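Beta-glucuronidase (Dictyoglomus thermophilum, PDB 6XXW) probably hydrolyses beta-D-glucuronides, releasing glucuronic acid, as a family 2 glycoside hydrolase of a thermophilic bacterium. Local coordinates at residues L145-K156 and K168-N178. Sequence-based numbering, arbitrary orientation.
Sequences LTWDVLPPGELK and KVLNYYFDFFN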
loop_
_atom_site.group_PDB
_atom_site.type_symbol
_atom_site.label_atom_id
_atom_site.label_comp_id
_atom_site.label_asym_id
_atom_site.label_seq_id
_atom_site.Cartn_x
_atom_site.Cartn_y
_atom_site.Cartn_z
ATOM N N LEU A 145 -14.273 26.196 19.020
ATOM C CA LEU A 145 -13.482 26.156 20.245
ATOM C C LEU A 145 -13.196 27.565 20.759
ATOM O O LEU A 145 -13.171 28.539 19.995
ATOM C CB LEU A 145 -12.166 25.416 20.004
ATOM C CG LEU A 145 -12.298 23.959 19.551
ATOM C CD1 LEU A 145 -11.009 23.469 18.898
ATOM C CD2 LEU A 145 -12.682 23.091 20.733
ATOM N N THR A 146 -12.984 27.665 22.076
ATOM C CA THR A 146 -12.547 28.892 22.729
ATOM C C THR A 146 -11.462 28.549 23.741
ATOM O O THR A 146 -11.194 27.376 24.023
ATOM C CB THR A 146 -13.693 29.613 23.452
ATOM O OG1 THR A 146 -14.029 28.879 24.634
ATOM C CG2 THR A 146 -14.923 29.744 22.559
ATOM N N TRP A 147 -10.849 29.580 24.328
ATOM C CA TRP A 147 -9.824 29.294 25.322
ATOM C C TRP A 147 -10.386 28.897 26.679
ATOM O O TRP A 147 -9.602 28.520 27.557
ATOM C CB TRP A 147 -8.872 30.491 25.487
ATOM C CG TRP A 147 -7.801 30.457 24.448
ATOM C CD1 TRP A 147 -7.721 31.238 23.333
ATOM C CD2 TRP A 147 -6.680 29.567 24.398
ATOM N NE1 TRP A 147 -6.612 30.899 22.597
ATOM C CE2 TRP A 147 -5.958 29.873 23.226
ATOM C CE3 TRP A 147 -6.209 28.551 25.237
ATOM C CZ2 TRP A 147 -4.791 29.200 22.871
ATOM C CZ3 TRP A 147 -5.052 27.877 24.881
ATOM C CH2 TRP A 147 -4.356 28.207 23.708
ATOM N N ASP A 148 -11.703 28.952 26.897
ATOM C CA ASP A 148 -12.236 28.496 28.178
ATOM C C ASP A 148 -13.101 27.244 28.055
ATOM O O ASP A 148 -13.862 26.938 28.972
ATOM C CB ASP A 148 -13.012 29.598 28.894
ATOM C CG ASP A 148 -13.978 30.308 28.001
ATOM O OD1 ASP A 148 -14.464 29.690 27.032
ATOM O OD2 ASP A 148 -14.244 31.498 28.271
ATOM N N VAL A 149 -12.997 26.514 26.956
ATOM C CA VAL A 149 -13.510 25.150 26.894
ATOM C C VAL A 149 -12.299 24.235 26.783
ATOM O O VAL A 149 -11.217 24.655 26.364
ATOM C CB VAL A 149 -14.491 24.929 25.722
ATOM C CG1 VAL A 149 -13.727 24.726 24.421
ATOM C CG2 VAL A 149 -15.434 23.738 26.004
ATOM N N LEU A 150 -12.479 22.971 27.177
ATOM C CA LEU A 150 -11.429 21.966 27.078
ATOM C C LEU A 150 -11.866 20.867 26.119
ATOM O O LEU A 150 -12.941 20.279 26.306
ATOM C CB LEU A 150 -11.099 21.347 28.445
ATOM C CG LEU A 150 -10.473 22.296 29.477
ATOM C CD1 LEU A 150 -10.433 21.628 30.832
ATOM C CD2 LEU A 150 -9.062 22.719 29.052
ATOM N N PRO A 151 -11.070 20.546 25.095
ATOM C CA PRO A 151 -9.787 21.183 24.791
ATOM C C PRO A 151 -9.958 22.548 24.125
ATOM O O PRO A 151 -10.938 22.760 23.412
ATOM C CB PRO A 151 -9.130 20.193 23.824
ATOM C CG PRO A 151 -10.281 19.605 23.090
ATOM C CD PRO A 151 -11.405 19.489 24.124
ATOM N N PRO A 152 -9.011 23.448 24.359
ATOM C CA PRO A 152 -9.144 24.822 23.869
ATOM C C PRO A 152 -8.693 25.014 22.423
ATOM O O PRO A 152 -7.973 24.208 21.832
ATOM C CB PRO A 152 -8.232 25.607 24.815
ATOM C CG PRO A 152 -7.111 24.631 25.096
ATOM C CD PRO A 152 -7.826 23.285 25.226
ATOM N N GLY A 153 -9.124 26.144 21.876
ATOM C CA GLY A 153 -8.753 26.589 20.548
ATOM C C GLY A 153 -9.297 27.984 20.365
ATOM O O GLY A 153 -9.848 28.578 21.292
ATOM N N GLU A 154 -9.165 28.495 19.142
ATOM C CA GLU A 154 -9.561 29.873 18.881
ATOM C C GLU A 154 -9.892 30.048 17.407
ATOM O O GLU A 154 -9.146 29.587 16.538
ATOM C CB GLU A 154 -8.456 30.851 19.300
ATOM C CG GLU A 154 -7.044 30.376 18.994
ATOM C CD GLU A 154 -5.973 31.345 19.487
ATOM O OE1 GLU A 154 -6.326 32.485 19.866
ATOM O OE2 GLU A 154 -4.775 30.977 19.470
ATOM N N LEU A 155 -11.017 30.702 17.135
ATOM C CA LEU A 155 -11.378 31.039 15.769
ATOM C C LEU A 155 -10.674 32.340 15.410
ATOM O O LEU A 155 -10.759 33.321 16.155
ATOM C CB LEU A 155 -12.899 31.170 15.641
ATOM C CG LEU A 155 -13.488 31.329 14.234
ATOM C CD1 LEU A 155 -13.181 30.110 13.381
ATOM C CD2 LEU A 155 -14.995 31.568 14.316
ATOM N N LYS A 156 -9.937 32.345 14.309
ATOM C CA LYS A 156 -9.174 33.521 13.926
ATOM C C LYS A 156 -9.580 33.991 12.541
ATOM O O LYS A 156 -9.796 33.180 11.633
ATOM C CB LYS A 156 -7.670 33.263 13.967
ATOM C CG LYS A 156 -7.114 33.067 15.372
ATOM C CD LYS A 156 -5.594 32.956 15.322
ATOM C CE LYS A 156 -5.001 32.726 16.701
ATOM N NZ LYS A 156 -3.504 32.651 16.682
ATOM N N LYS A 168 -11.743 32.429 7.537
ATOM C CA LYS A 168 -11.517 32.213 8.957
ATOM C C LYS A 168 -10.968 30.812 9.177
ATOM O O LYS A 168 -11.196 29.909 8.369
ATOM C CB LYS A 168 -12.803 32.444 9.771
ATOM C CG LYS A 168 -13.857 31.354 9.644
ATOM C CD LYS A 168 -15.183 31.814 10.244
ATOM C CE LYS A 168 -16.065 30.630 10.618
ATOM N NZ LYS A 168 -16.511 29.871 9.412
ATOM N N VAL A 169 -10.192 30.650 10.249
ATOM C CA VAL A 169 -9.613 29.356 10.596
ATOM C C VAL A 169 -9.880 29.086 12.071
ATOM O O VAL A 169 -9.868 30.005 12.895
ATOM C CB VAL A 169 -8.098 29.280 10.288
ATOM C CG1 VAL A 169 -7.829 29.521 8.805
ATOM C CG2 VAL A 169 -7.297 30.260 11.150
ATOM N N LEU A 170 -10.160 27.829 12.400
ATOM C CA LEU A 170 -10.211 27.408 13.792
ATOM C C LEU A 170 -8.838 26.860 14.132
ATOM O O LEU A 170 -8.443 25.807 13.625
ATOM C CB LEU A 170 -11.298 26.361 14.018
ATOM C CG LEU A 170 -11.531 25.961 15.471
ATOM C CD1 LEU A 170 -12.065 27.138 16.265
ATOM C CD2 LEU A 170 -12.496 24.757 15.546
ATOM N N ASN A 171 -8.094 27.585 14.951
ATOM C CA ASN A 171 -6.787 27.117 15.372
ATOM C C ASN A 171 -6.918 26.314 16.655
ATOM O O ASN A 171 -7.694 26.665 17.549
ATOM C CB ASN A 171 -5.824 28.288 15.579
ATOM C CG ASN A 171 -5.336 28.873 14.254
ATOM O OD1 ASN A 171 -5.259 28.174 13.240
ATOM N ND2 ASN A 171 -5.012 30.151 14.259
ATOM N N TYR A 172 -6.152 25.233 16.735
ATOM C CA TYR A 172 -6.090 24.423 17.939
ATOM C C TYR A 172 -4.809 23.604 17.898
ATOM O O TYR A 172 -4.240 23.349 16.832
ATOM C CB TYR A 172 -7.322 23.527 18.099
ATOM C CG TYR A 172 -7.657 22.584 16.959
ATOM C CD1 TYR A 172 -8.442 23.008 15.897
ATOM C CD2 TYR A 172 -7.262 21.242 16.986
ATOM C CE1 TYR A 172 -8.798 22.144 14.866
ATOM C CE2 TYR A 172 -7.617 20.356 15.949
ATOM C CZ TYR A 172 -8.395 20.821 14.896
ATOM O OH TYR A 172 -8.767 19.986 13.857
ATOM N N TYR A 173 -4.357 23.206 19.082
ATOM C CA TYR A 173 -2.997 22.733 19.277
ATOM C C TYR A 173 -2.959 21.338 19.871
ATOM O O TYR A 173 -1.898 20.886 20.313
ATOM C CB TYR A 173 -2.232 23.747 20.150
ATOM C CG TYR A 173 -2.337 25.126 19.543
ATOM C CD1 TYR A 173 -1.470 25.523 18.531
ATOM C CD2 TYR A 173 -3.352 25.999 19.920
ATOM C CE1 TYR A 173 -1.583 26.775 17.948
ATOM C CE2 TYR A 173 -3.475 27.248 19.340
ATOM C CZ TYR A 173 -2.588 27.629 18.356
ATOM O OH TYR A 173 -2.707 28.871 17.775
ATOM N N PHE A 174 -4.084 20.641 19.880
ATOM C CA PHE A 174 -4.099 19.223 20.197
ATOM C C PHE A 174 -4.050 18.418 18.903
ATOM O O PHE A 174 -4.539 18.856 17.861
ATOM C CB PHE A 174 -5.330 18.847 21.029
ATOM C CG PHE A 174 -6.646 19.306 20.460
ATOM C CD1 PHE A 174 -7.384 18.471 19.607
ATOM C CD2 PHE A 174 -7.193 20.528 20.831
ATOM C CE1 PHE A 174 -8.620 18.869 19.103
ATOM C CE2 PHE A 174 -8.445 20.934 20.344
ATOM C CZ PHE A 174 -9.161 20.111 19.480
ATOM N N ASP A 175 -3.439 17.239 18.977
ATOM C CA ASP A 175 -3.122 16.449 17.791
ATOM C C ASP A 175 -4.150 15.341 17.583
ATOM O O ASP A 175 -3.834 14.153 17.564
ATOM C CB ASP A 175 -1.715 15.877 17.914
ATOM C CG ASP A 175 -1.290 15.090 16.689
ATOM O OD1 ASP A 175 -1.499 15.578 15.555
ATOM O OD2 ASP A 175 -0.751 13.978 16.866
ATOM N N PHE A 176 -5.414 15.739 17.494
ATOM C CA PHE A 176 -6.455 14.853 16.989
ATOM C C PHE A 176 -7.501 15.741 16.343
ATOM O O PHE A 176 -7.656 16.897 16.730
ATOM C CB PHE A 176 -7.070 13.949 18.073
ATOM C CG PHE A 176 -7.557 14.679 19.321
ATOM C CD1 PHE A 176 -6.676 14.979 20.349
ATOM C CD2 PHE A 176 -8.906 15.015 19.473
ATOM C CE1 PHE A 176 -7.118 15.618 21.499
ATOM C CE2 PHE A 176 -9.362 15.661 20.622
ATOM C CZ PHE A 176 -8.463 15.968 21.636
ATOM N N PHE A 177 -8.194 15.207 15.342
ATOM C CA PHE A 177 -9.090 16.035 14.543
ATOM C C PHE A 177 -10.280 16.510 15.369
ATOM O O PHE A 177 -10.832 15.758 16.179
ATOM C CB PHE A 177 -9.596 15.266 13.315
ATOM C CG PHE A 177 -10.436 16.108 12.389
ATOM C CD1 PHE A 177 -9.898 17.239 11.779
ATOM C CD2 PHE A 177 -11.759 15.787 12.141
ATOM C CE1 PHE A 177 -10.665 18.019 10.926
ATOM C CE2 PHE A 177 -12.527 16.558 11.289
ATOM C CZ PHE A 177 -11.983 17.682 10.690
ATOM N N ASN A 178 -10.702 17.756 15.127
ATOM C CA ASN A 178 -11.837 18.349 15.840
ATOM C C ASN A 178 -13.166 17.838 15.271
ATOM O O ASN A 178 -14.004 18.594 14.779
ATOM C CB ASN A 178 -11.752 19.871 15.769
ATOM C CG ASN A 178 -12.776 20.569 16.662
ATOM O OD1 ASN A 178 -13.007 20.172 17.814
ATOM N ND2 ASN A 178 -13.396 21.618 16.129
HETATM O O HOH W 1 -5.283 23.696 21.614
#
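Pro151 lies over one face of the Phe174 ring in a CH-pi contact, its CG 3.9 Å from the ring centroid. Tyr172 CD2 covers the opposite face, toward the rim, while the edge receives Leu145 CD1 and, in plane, the carbonyl oxygen of Pro152. The ring reaches this slot because Phe174 CG stands between the backbone N and the carbonyl carbon (chi1 51°), and Phe174 CD1 in turn sits over the centre of the Phe176 ring. With an alanine replacing Phe174, a gap would probably open between Pro151 and Tyr172, and the Phe176 ring is likely to lose the cover of CD1. Leu145 CD1 also packs on Tyr172 CB and lies 3.9 Å from Leu170 CD2. Here the hairpin, part of the family 2 sugar-binding region, meets the TIM-barrel region, where Phe176 packs against His307 and Tyr342.

Beyond this cluster the chain forms an antiparallel hairpin. Glu154 and Asn171 exchange two backbone hydrogen bonds, and so do Lys156 and Val169, where Lys156 N meets Val169 O at 2.7 Å and 174°. Leu155 and Leu170 make the non-hydrogen-bonded pair between them. A water donates to Pro152 O and accepts from Tyr173 N.

On the face carrying Glu154, one of its two modelled conformers takes Trp147 NE1 at OE1, 3.2 Å away, in the indole plane but from above the carboxylate plane. Glu154 OE2 accepts a weak bond from Tyr173 OH and forms a salt bridge with Lys156 NZ at 3.5 Å. In this conformer, therefore, the Lys156 ammonium would probably favour an ionised carboxylate, and the indole N-H links Trp147 to the hairpin.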